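Local coordinates for putative peptide ABC-transport system periplasmic peptide-binding protein (Campylobacter jejuni, PDB 4OEV) that binds nickel(II) outside the cytoplasm as the solute-binding component of an ABC-type nickel importer, at residues F182-L192 and T486-K494. Residues are numbered along the deposited sequence; the frame is centred on the assembly and turned at random.
Sequences FYLDKVKTPRL and TWNVYEWSK
Y490 meets three side chains of 182-192 with different parts of itself. F182 turns its ring edge toward one face of the phenol in a T-shaped pair, centroids 5.8 Å apart and planes at 72°. L184 crosses the outer end of the same ring obliquely, its CD2 lying 3.8 Å from Y490 OH, while V187 runs at about a right angle to the tyrosine and sets CG1 against Y490 CB. The tyrosine's CG sits between its own backbone N and carbonyl carbon, a setting (chi1 52°) that leaves one ring face to the F182 edge and the hydroxyl end to L184. Here a loop entering strand 191-196, in the mixed sheet of a family 5 solute-binding protein, is joined to the C-terminal tail, whose 3-10 turn spans 489-491. At K188 and T189 the contact turns polar. K188 N donates to Y490 O at 3.1 Å, and a water lies within hydrogen-bonding distance of both that carbonyl and K186 O. T189 OG1 lies beside its backbone N (chi1 -59°), from where it gives its proton to W492 O at 2.9 Å. The same hydroxyl accepts from a water that in turn receives K494 N, so the hydroxyl both donates and accepts. Deeper in, L192 CD2 packs 4.2 Å from V489 CG2, with L32 of helix 30-33 and Y163 of strand 163-169 touching both residues.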
# COMPACT_ATOMS: atom_id res chain seq x y z
N PHE A 182 20.40 19.40 1.52
CA PHE A 182 19.49 18.47 2.20
C PHE A 182 19.94 18.39 3.66
O PHE A 182 21.04 17.96 3.96
CB PHE A 182 19.49 17.10 1.51
CG PHE A 182 18.49 16.13 2.06
CD1 PHE A 182 17.19 16.53 2.36
CD2 PHE A 182 18.84 14.80 2.25
CE1 PHE A 182 16.26 15.63 2.86
CE2 PHE A 182 17.92 13.90 2.74
CZ PHE A 182 16.62 14.31 3.05
N TYR A 183 19.08 18.87 4.55
CA TYR A 183 19.40 19.03 5.97
C TYR A 183 19.81 17.70 6.63
O TYR A 183 20.52 17.66 7.63
CB TYR A 183 18.18 19.64 6.69
CG TYR A 183 16.97 18.72 6.55
CD1 TYR A 183 16.66 17.77 7.52
CD2 TYR A 183 16.17 18.77 5.41
CE1 TYR A 183 15.56 16.91 7.36
CE2 TYR A 183 15.06 17.93 5.25
CZ TYR A 183 14.77 17.01 6.22
OH TYR A 183 13.68 16.16 6.02
N LEU A 184 19.29 16.61 6.09
CA LEU A 184 19.38 15.31 6.74
C LEU A 184 20.74 14.62 6.54
O LEU A 184 21.24 13.95 7.44
CB LEU A 184 18.25 14.43 6.23
CG LEU A 184 17.87 13.24 7.10
CD1 LEU A 184 17.37 13.71 8.47
CD2 LEU A 184 16.82 12.39 6.40
N ASP A 185 21.29 14.76 5.33
CA ASP A 185 22.60 14.21 4.96
C ASP A 185 22.97 14.57 3.51
O ASP A 185 22.15 15.10 2.77
CB ASP A 185 22.61 12.69 5.14
CG ASP A 185 23.91 12.19 5.70
OD1 ASP A 185 24.96 12.76 5.32
OD2 ASP A 185 23.90 11.26 6.54
N LYS A 186 24.18 14.26 3.07
CA LYS A 186 24.51 14.54 1.68
C LYS A 186 23.97 13.41 0.81
O LYS A 186 24.15 12.23 1.13
CB LYS A 186 26.03 14.69 1.46
CG LYS A 186 26.61 15.87 2.20
CD LYS A 186 25.84 17.13 1.82
CE LYS A 186 26.51 18.39 2.35
NZ LYS A 186 27.92 18.36 1.90
N VAL A 187 23.31 13.77 -0.29
CA VAL A 187 22.79 12.80 -1.26
C VAL A 187 24.00 12.30 -2.10
O VAL A 187 24.80 13.11 -2.60
CB VAL A 187 21.72 13.44 -2.16
CG1 VAL A 187 20.96 12.39 -2.92
CG2 VAL A 187 20.72 14.27 -1.30
N LYS A 188 24.19 10.99 -2.18
CA LYS A 188 25.43 10.48 -2.74
C LYS A 188 25.48 10.47 -4.26
O LYS A 188 26.48 10.92 -4.86
CB LYS A 188 25.72 9.09 -2.18
CG LYS A 188 26.00 9.12 -0.70
CD LYS A 188 26.98 8.03 -0.34
CE LYS A 188 26.82 7.61 1.11
NZ LYS A 188 27.63 6.39 1.38
N THR A 189 24.42 9.98 -4.89
CA THR A 189 24.37 9.95 -6.34
C THR A 189 23.60 11.16 -6.83
O THR A 189 22.43 11.32 -6.52
CB THR A 189 23.75 8.65 -6.84
OG1 THR A 189 24.54 7.57 -6.33
CG2 THR A 189 23.72 8.57 -8.36
N PRO A 190 24.29 12.02 -7.59
CA PRO A 190 23.73 13.31 -8.02
C PRO A 190 22.51 13.16 -8.92
O PRO A 190 21.62 14.00 -8.87
CB PRO A 190 24.90 13.97 -8.77
CG PRO A 190 25.78 12.87 -9.15
CD PRO A 190 25.65 11.82 -8.10
N ARG A 191 22.47 12.13 -9.75
CA ARG A 191 21.38 11.98 -10.71
C ARG A 191 20.56 10.71 -10.46
O ARG A 191 21.12 9.62 -10.32
CB ARG A 191 21.97 11.98 -12.12
CG ARG A 191 20.98 12.23 -13.24
CD ARG A 191 21.66 12.94 -14.43
NE ARG A 191 20.74 12.96 -15.57
CZ ARG A 191 20.70 12.04 -16.52
NH1 ARG A 191 19.82 12.13 -17.51
NH2 ARG A 191 21.55 11.02 -16.49
N LEU A 192 19.23 10.86 -10.42
CA LEU A 192 18.33 9.74 -10.15
C LEU A 192 17.13 9.73 -11.08
O LEU A 192 16.42 10.71 -11.20
CB LEU A 192 17.86 9.75 -8.69
CG LEU A 192 16.73 8.78 -8.30
CD1 LEU A 192 17.13 7.30 -8.50
CD2 LEU A 192 16.25 9.03 -6.88
N THR A 486 13.15 1.79 -1.82
CA THR A 486 14.01 2.92 -2.13
C THR A 486 14.11 3.92 -0.98
O THR A 486 14.55 5.07 -1.19
CB THR A 486 13.48 3.67 -3.37
OG1 THR A 486 12.07 3.95 -3.20
CG2 THR A 486 13.66 2.84 -4.60
N TRP A 487 13.77 3.48 0.23
CA TRP A 487 13.61 4.40 1.38
C TRP A 487 14.93 5.10 1.71
O TRP A 487 14.90 6.21 2.22
CB TRP A 487 13.09 3.69 2.63
CG TRP A 487 14.14 2.79 3.23
CD1 TRP A 487 14.45 1.49 2.82
CD2 TRP A 487 15.06 3.10 4.30
NE1 TRP A 487 15.50 1.00 3.59
CE2 TRP A 487 15.89 1.96 4.49
CE3 TRP A 487 15.25 4.22 5.12
CZ2 TRP A 487 16.89 1.92 5.48
CZ3 TRP A 487 16.27 4.18 6.10
CH2 TRP A 487 17.06 3.04 6.27
N ASN A 488 16.09 4.45 1.44
CA ASN A 488 17.37 5.11 1.75
C ASN A 488 18.18 5.35 0.48
O ASN A 488 19.44 5.33 0.49
CB ASN A 488 18.20 4.32 2.79
CG ASN A 488 19.01 3.18 2.19
OD1 ASN A 488 18.48 2.33 1.46
ND2 ASN A 488 20.31 3.17 2.49
N VAL A 489 17.48 5.60 -0.61
CA VAL A 489 18.14 5.74 -1.91
C VAL A 489 19.21 6.85 -1.90
O VAL A 489 20.21 6.75 -2.61
CB VAL A 489 17.12 6.02 -3.03
CG1 VAL A 489 16.43 7.35 -2.80
CG2 VAL A 489 17.83 5.98 -4.39
N TYR A 490 19.06 7.87 -1.05
CA TYR A 490 20.06 8.92 -1.00
C TYR A 490 21.41 8.44 -0.43
O TYR A 490 22.36 9.22 -0.36
CB TYR A 490 19.55 10.14 -0.17
CG TYR A 490 19.01 9.82 1.22
CD1 TYR A 490 19.85 9.76 2.32
CD2 TYR A 490 17.64 9.57 1.42
CE1 TYR A 490 19.36 9.48 3.59
CE2 TYR A 490 17.14 9.30 2.68
CZ TYR A 490 18.00 9.25 3.76
OH TYR A 490 17.51 8.96 5.02
N GLU A 491 21.47 7.21 0.05
CA GLU A 491 22.74 6.65 0.53
C GLU A 491 23.32 5.70 -0.53
O GLU A 491 24.42 5.18 -0.34
CB GLU A 491 22.55 5.91 1.86
CG GLU A 491 21.95 6.77 2.94
CD GLU A 491 21.90 6.07 4.30
OE1 GLU A 491 21.60 4.86 4.33
OE2 GLU A 491 22.14 6.72 5.34
N TRP A 492 22.58 5.47 -1.61
CA TRP A 492 23.05 4.50 -2.63
C TRP A 492 24.09 5.15 -3.52
O TRP A 492 23.99 6.35 -3.80
CB TRP A 492 21.90 3.99 -3.52
CG TRP A 492 20.78 3.27 -2.84
CD1 TRP A 492 20.55 3.17 -1.50
CD2 TRP A 492 19.73 2.52 -3.49
NE1 TRP A 492 19.40 2.43 -1.28
CE2 TRP A 492 18.89 2.02 -2.48
CE3 TRP A 492 19.42 2.22 -4.83
CZ2 TRP A 492 17.75 1.24 -2.75
CZ3 TRP A 492 18.30 1.45 -5.10
CH2 TRP A 492 17.47 0.97 -4.07
N SER A 493 25.08 4.38 -3.98
CA SER A 493 26.08 4.90 -4.90
C SER A 493 26.79 3.80 -5.69
O SER A 493 26.70 2.61 -5.37
CB SER A 493 27.15 5.72 -4.17
OG SER A 493 27.92 4.89 -3.33
N LYS A 494 27.49 4.22 -6.74
CA LYS A 494 28.29 3.31 -7.55
C LYS A 494 29.76 3.64 -7.36
O LYS A 494 30.09 4.78 -7.00
CB LYS A 494 27.91 3.40 -9.01
CG LYS A 494 26.49 2.94 -9.26
CD LYS A 494 26.00 3.60 -10.52
CE LYS A 494 24.83 2.88 -11.10
NZ LYS A 494 24.55 3.45 -12.45
OXT LYS A 494 30.59 2.75 -7.54
O HOH W 1 24.07 9.02 4.41
O HOH W 2 23.92 9.81 2.08
O HOH W 3 26.89 4.13 -1.15
O HOH W 4 22.18 8.80 -4.14
O HOH W 5 26.98 6.96 -7.14